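Local coordinates for protein cysteine desulfurase (Thermococcus onnurineus, PDB 5B89) that probably catalyses the pyridoxal-phosphate-dependent removal of sulfur from L-cysteine, passing it to a sulfur carrier and leaving L-alanine, at residues Leu112-Leu117 and Gln142-Lys147; Gly245-Arg250 and Asp255-Pro260. All coordinates share one frame; numbering follows the deposited sequence.

Interaction 1 (Leu112-Leu117 and Gln142-Lys147)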
loop_
_atom_site.group_PDB
_atom_site.type_symbol
_atom_site.label_atom_id
_atom_site.label_comp_id
_atom_site.label_asym_id
_atom_site.label_seq_id
_atom_site.Cartn_x
_atom_site.Cartn_y
_atom_site.Cartn_z
ATOM N N LEU B 112 -10.703 -0.286 6.379
ATOM C CA LEU B 112 -10.773 -1.735 6.663
ATOM C C LEU B 112 -11.563 -2.006 7.916
ATOM O O LEU B 112 -12.282 -3.027 7.956
ATOM C CB LEU B 112 -9.387 -2.359 6.736
ATOM C CG LEU B 112 -8.589 -2.360 5.444
ATOM C CD1 LEU B 112 -7.242 -2.977 5.808
ATOM C CD2 LEU B 112 -9.311 -3.071 4.331
ATOM N N VAL B 113 -11.433 -1.188 8.926
ATOM C CA VAL B 113 -12.240 -1.379 10.139
ATOM C C VAL B 113 -13.712 -1.296 9.792
ATOM O O VAL B 113 -14.482 -2.197 10.242
ATOM C CB VAL B 113 -11.869 -0.413 11.278
ATOM C CG1 VAL B 113 -12.780 -0.569 12.537
ATOM C CG2 VAL B 113 -10.415 -0.534 11.662
ATOM N N ALA B 114 -14.097 -0.238 9.115
ATOM C CA ALA B 114 -15.537 -0.055 8.816
ATOM C C ALA B 114 -15.985 -1.209 7.900
ATOM O O ALA B 114 -17.148 -1.763 8.153
ATOM C CB ALA B 114 -15.761 1.287 8.123
ATOM N N LEU B 115 -15.225 -1.642 6.890
ATOM C CA LEU B 115 -15.683 -2.683 5.998
ATOM C C LEU B 115 -15.712 -3.963 6.776
ATOM O O LEU B 115 -16.721 -4.701 6.587
ATOM C CB LEU B 115 -14.699 -2.811 4.849
ATOM C CG LEU B 115 -14.756 -1.628 3.835
ATOM C CD1 LEU B 115 -13.569 -1.698 2.866
ATOM C CD2 LEU B 115 -16.045 -1.620 3.021
ATOM N N GLY B 116 -14.751 -4.265 7.619
ATOM C CA GLY B 116 -14.705 -5.517 8.329
ATOM C C GLY B 116 -15.662 -5.694 9.482
ATOM O O GLY B 116 -15.877 -6.792 9.895
ATOM N N LEU B 117 -16.207 -4.596 9.965
ATOM C CA LEU B 117 -17.162 -4.638 11.049
ATOM C C LEU B 117 -18.570 -4.305 10.603
ATOM O O LEU B 117 -19.415 -4.366 11.380
ATOM C CB LEU B 117 -16.820 -3.656 12.179
ATOM C CG LEU B 117 -15.536 -3.935 12.942
ATOM C CD1 LEU B 117 -15.350 -2.871 13.994
ATOM C CD2 LEU B 117 -15.559 -5.300 13.586
ATOM N N GLN B 142 -19.648 7.662 7.937
ATOM C CA GLN B 142 -20.812 8.249 7.214
ATOM C C GLN B 142 -21.383 7.334 6.234
ATOM O O GLN B 142 -22.644 7.224 6.144
ATOM C CB GLN B 142 -20.402 9.556 6.526
ATOM C CG GLN B 142 -20.165 10.690 7.470
ATOM C CD GLN B 142 -19.647 11.918 6.731
ATOM O OE1 GLN B 142 -18.893 11.771 5.755
ATOM N NE2 GLN B 142 -19.968 13.072 7.197
ATOM N N ARG B 143 -20.591 6.666 5.418
ATOM C CA ARG B 143 -21.027 5.691 4.416
ATOM C C ARG B 143 -21.726 4.574 5.106
ATOM O O ARG B 143 -22.840 4.174 4.677
ATOM C CB ARG B 143 -19.869 5.198 3.484
ATOM C CG ARG B 143 -20.248 4.191 2.446
ATOM C CD ARG B 143 -18.988 3.780 1.595
ATOM N NE ARG B 143 -17.916 3.224 2.395
ATOM C CZ ARG B 143 -16.689 2.922 1.950
ATOM N NH1 ARG B 143 -16.412 3.136 0.674
ATOM N NH2 ARG B 143 -15.764 2.403 2.831
ATOM N N LEU B 144 -21.147 4.018 6.155
ATOM C CA LEU B 144 -21.725 2.819 6.848
ATOM C C LEU B 144 -23.075 3.249 7.405
ATOM O O LEU B 144 -24.119 2.530 7.266
ATOM C CB LEU B 144 -20.745 2.331 7.882
ATOM C CG LEU B 144 -20.968 1.005 8.571
ATOM C CD1 LEU B 144 -20.928 -0.073 7.498
ATOM C CD2 LEU B 144 -19.851 0.789 9.587
ATOM N N ALA B 145 -23.127 4.421 8.032
ATOM C CA ALA B 145 -24.381 4.890 8.682
ATOM C C ALA B 145 -25.480 5.125 7.634
ATOM O O ALA B 145 -26.665 4.792 7.905
ATOM C CB ALA B 145 -24.156 6.169 9.499
ATOM N N THR B 146 -25.131 5.646 6.475
ATOM C CA THR B 146 -26.094 5.909 5.383
ATOM C C THR B 146 -26.560 4.567 4.857
ATOM O O THR B 146 -27.757 4.365 4.736
ATOM C CB THR B 146 -25.454 6.687 4.226
ATOM O OG1 THR B 146 -25.156 7.949 4.741
ATOM C CG2 THR B 146 -26.367 6.840 3.071
ATOM N N LYS B 147 -25.666 3.645 4.573
ATOM C CA LYS B 147 -26.060 2.346 4.047
ATOM C C LYS B 147 -26.947 1.477 4.900
ATOM O O LYS B 147 -27.835 0.860 4.404
ATOM C CB LYS B 147 -24.830 1.510 3.732
ATOM C CG LYS B 147 -24.163 1.813 2.427
ATOM C CD LYS B 147 -22.808 1.143 2.383
ATOM C CE LYS B 147 -22.855 -0.367 2.381
ATOM N NZ LYS B 147 -21.687 -0.823 1.581
#
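The flat group in this contact is the guanidinium of Arg-143, and the methyl CD2 of Leu-115 comes to it obliquely, neither squarely over a face nor at an edge, with NH2 of Arg-143 4.0 Å from that methyl. CG of Arg-143 stands anti to the backbone N (chi1 179°), which sends the chain toward helix 106-117; a bend at chi3 (59°) then turns the planar end across the leucine. Both of its terminal nitrogens are hydrogen-bonded elsewhere: NH1 donates to the carbonyl O of Pro-260 of the second subunit, whose Pro-259 and Pro-260 pack on Arg-143 and Leu-115 respectively.

Deeper in, segments 112-117 and 142-147 come closest at Ala-114 and Leu-144, whose CA atoms are 7.1 Å apart. CB of Ala-114 points toward the other helix. Methyl CD2 of Leu-144 rests 4.0 Å from the carbonyl O of Ala-114 and 4.4 Å from its CB, while Phe-121 touches Leu-144 from a loop and Pro-140 and Trp-141 touch Ala-114.

No hydrogen bond joins the two segments. Their chemistry is therefore split: a thin apolar contact lies between two helices of the large domain of this fold-type I enzyme, whereas NH1 of Arg-143 is bonded across the dimer interface, so the leucine methyl packs beside a group whose polar needs are met largely by other atoms.

Interaction 2 (Gly245-Arg250 and Asp255-Pro260)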
loop_
_atom_site.group_PDB
_atom_site.type_symbol
_atom_site.label_atom_id
_atom_site.label_comp_id
_atom_site.label_asym_id
_atom_site.label_seq_id
_atom_site.Cartn_x
_atom_site.Cartn_y
_atom_site.Cartn_z
ATOM N N GLY B 245 1.224 1.617 6.296
ATOM C CA GLY B 245 0.386 1.920 7.453
ATOM C C GLY B 245 0.259 0.718 8.329
ATOM O O GLY B 245 0.576 -0.417 7.976
ATOM N N VAL B 246 -0.357 0.946 9.497
ATOM C CA VAL B 246 -0.606 -0.117 10.481
ATOM C C VAL B 246 -2.063 -0.090 10.894
ATOM O O VAL B 246 -2.639 0.971 11.056
ATOM C CB VAL B 246 0.338 0.065 11.689
ATOM C CG1 VAL B 246 -0.058 -0.905 12.822
ATOM C CG2 VAL B 246 1.766 -0.096 11.319
ATOM N N LEU B 247 -2.619 -1.288 10.993
ATOM C CA LEU B 247 -3.901 -1.521 11.625
ATOM C C LEU B 247 -3.680 -2.526 12.747
ATOM O O LEU B 247 -3.295 -3.689 12.524
ATOM C CB LEU B 247 -4.954 -1.998 10.680
ATOM C CG LEU B 247 -6.343 -2.390 11.328
ATOM C CD1 LEU B 247 -6.893 -1.219 12.008
ATOM C CD2 LEU B 247 -7.236 -2.989 10.278
ATOM N N TYR B 248 -3.938 -2.073 13.995
ATOM C CA TYR B 248 -4.013 -2.975 15.130
ATOM C C TYR B 248 -5.391 -3.445 15.321
ATOM O O TYR B 248 -6.346 -2.670 15.293
ATOM C CB TYR B 248 -3.594 -2.192 16.399
ATOM C CG TYR B 248 -3.976 -2.797 17.753
ATOM C CD1 TYR B 248 -3.273 -3.871 18.262
ATOM C CD2 TYR B 248 -5.055 -2.342 18.406
ATOM C CE1 TYR B 248 -3.575 -4.370 19.477
ATOM C CE2 TYR B 248 -5.391 -2.857 19.612
ATOM C CZ TYR B 248 -4.655 -3.883 20.113
ATOM O OH TYR B 248 -4.934 -4.493 21.392
ATOM N N ILE B 249 -5.493 -4.773 15.449
ATOM C CA ILE B 249 -6.752 -5.499 15.730
ATOM C C ILE B 249 -6.586 -6.294 16.968
ATOM O O ILE B 249 -5.808 -7.255 17.044
ATOM C CB ILE B 249 -7.115 -6.443 14.599
ATOM C CG1 ILE B 249 -7.205 -5.729 13.232
ATOM C CG2 ILE B 249 -8.375 -7.220 14.928
ATOM C CD1 ILE B 249 -7.336 -6.648 12.055
ATOM N N ARG B 250 -7.261 -5.874 18.059
ATOM C CA ARG B 250 -7.138 -6.680 19.291
ATOM C C ARG B 250 -7.731 -8.100 19.108
ATOM O O ARG B 250 -8.708 -8.307 18.434
ATOM C CB ARG B 250 -7.942 -5.895 20.362
ATOM C CG ARG B 250 -7.802 -6.485 21.767
ATOM C CD ARG B 250 -8.081 -5.560 22.920
ATOM N NE ARG B 250 -9.445 -5.449 22.930
ATOM C CZ ARG B 250 -10.276 -6.162 23.731
ATOM N NH1 ARG B 250 -9.823 -7.191 24.480
ATOM N NH2 ARG B 250 -11.598 -5.865 23.728
ATOM N N ASP B 255 -12.436 -13.356 15.762
ATOM C CA ASP B 255 -13.623 -14.194 15.326
ATOM C C ASP B 255 -14.792 -13.342 14.843
ATOM O O ASP B 255 -15.847 -13.855 14.581
ATOM C CB ASP B 255 -14.129 -15.072 16.530
ATOM C CG ASP B 255 -13.189 -16.229 16.866
ATOM O OD1 ASP B 255 -12.385 -16.620 15.994
ATOM O OD2 ASP B 255 -13.233 -16.727 18.021
ATOM N N THR B 256 -14.653 -12.026 14.791
ATOM C CA THR B 256 -15.743 -11.083 14.519
ATOM C C THR B 256 -15.361 -10.332 13.188
ATOM O O THR B 256 -16.131 -10.143 12.314
ATOM C CB THR B 256 -15.871 -10.005 15.647
ATOM O OG1 THR B 256 -16.206 -10.654 16.865
ATOM C CG2 THR B 256 -16.954 -8.918 15.320
ATOM N N PHE B 257 -14.084 -9.963 13.075
ATOM C CA PHE B 257 -13.679 -9.044 12.014
ATOM C C PHE B 257 -13.551 -9.749 10.698
ATOM O O PHE B 257 -12.674 -10.628 10.598
ATOM C CB PHE B 257 -12.347 -8.443 12.433
ATOM C CG PHE B 257 -11.824 -7.354 11.489
ATOM C CD1 PHE B 257 -12.439 -6.118 11.435
ATOM C CD2 PHE B 257 -10.744 -7.565 10.718
ATOM C CE1 PHE B 257 -11.985 -5.164 10.570
ATOM C CE2 PHE B 257 -10.263 -6.573 9.852
ATOM C CZ PHE B 257 -10.930 -5.402 9.780
ATOM N N GLU B 258 -14.302 -9.376 9.672
ATOM C CA GLU B 258 -14.235 -10.026 8.381
ATOM C C GLU B 258 -13.171 -9.416 7.521
ATOM O O GLU B 258 -13.145 -8.236 7.380
ATOM C CB GLU B 258 -15.535 -9.887 7.704
ATOM C CG GLU B 258 -15.606 -10.652 6.446
ATOM C CD GLU B 258 -16.765 -10.255 5.572
ATOM O OE1 GLU B 258 -16.532 -10.422 4.364
ATOM O OE2 GLU B 258 -17.837 -9.773 6.059
ATOM N N PRO B 259 -12.171 -10.174 7.079
ATOM C CA PRO B 259 -11.126 -9.560 6.255
ATOM C C PRO B 259 -11.663 -8.918 5.020
ATOM O O PRO B 259 -12.225 -9.637 4.155
ATOM C CB PRO B 259 -10.192 -10.687 5.941
ATOM C CG PRO B 259 -10.876 -11.919 6.306
ATOM C CD PRO B 259 -11.936 -11.643 7.296
ATOM N N PRO B 260 -11.484 -7.591 4.784
ATOM C CA PRO B 260 -12.076 -7.022 3.579
ATOM C C PRO B 260 -11.351 -7.392 2.324
ATOM O O PRO B 260 -11.919 -7.385 1.259
ATOM C CB PRO B 260 -11.916 -5.492 3.834
ATOM C CG PRO B 260 -11.950 -5.442 5.334
ATOM C CD PRO B 260 -11.091 -6.561 5.801
#
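The large domain of class-V, fold-type I pyridoxal-phosphate enzymes is built on a mixed seven-stranded sheet, and this contact shows how a loop can close over one of its strands. Strand 245-249 runs antiparallel to both its neighbours, 100-103 and 229-233; the chain leaves it, turns, and comes back as the irregular segment 255-260, which lays Phe-257 against the side chains on one side of the strand.

Along the strand, alternate residues do the work. Leu-247 and Ile-249 both point toward the loop, whereas Val-246 and Tyr-248 lie on the other side of the sheet, where helix 73-93 covers them. The CA atoms of Ile-249 and Phe-257 are 8.6 Å apart, a gap bridged by side chains alone, since no hydrogen bond links the two segments.

The phenyl ring reaches inward because CG of Phe-257 is anti to its own N (chi1 -175°). Ile-249 meets it with the end of its longer branch, the two side chains crossing at about a right angle. Leu-247 supplies a second, looser contact beyond it, through CD2 at 4.4 Å from CZ of Phe-257. Both methyls approach the ring obliquely.

Other aromatic residues complete the setting: Phe-284 meets the Phe-257 ring edge-to-face, and the ring of Phe-229 meets it with planes at about 45°. Leu-247 also touches Ser-109 and the apolar Val-113 of helix 106-117, so the packing continues from strand and loop onto the helix. The three touching residues are all buried. At the tightest point, CD1 of Ile-249 lies 3.7 Å from CE2 of Phe-257 and 3.8 Å from its neighbour CD2, the methyl meeting that ring bond almost evenly.

Interaction 1 uses helix 106-117 for one of its segments, and interaction 2 packs against the same helix, their centres about 13 Å apart. Gly-116 O probably accepts a hydrogen bond from Glu-258 N (3.0 Å), and the CA of Gly-116 lies 3.5 Å from CE1 of Phe-257, so the loop of interaction 2 packs on the helix end that belongs to interaction 1. Both also reach the second subunit. Neither forms the cofactor pocket: the side chains of Arg-143 and Leu-247 stand about 13 Å and 11 Å from a bound pyridoxal phosphate. A structural tie to that site is helix 106-117, whose first turn carries Ser-107, a cofactor-binding residue.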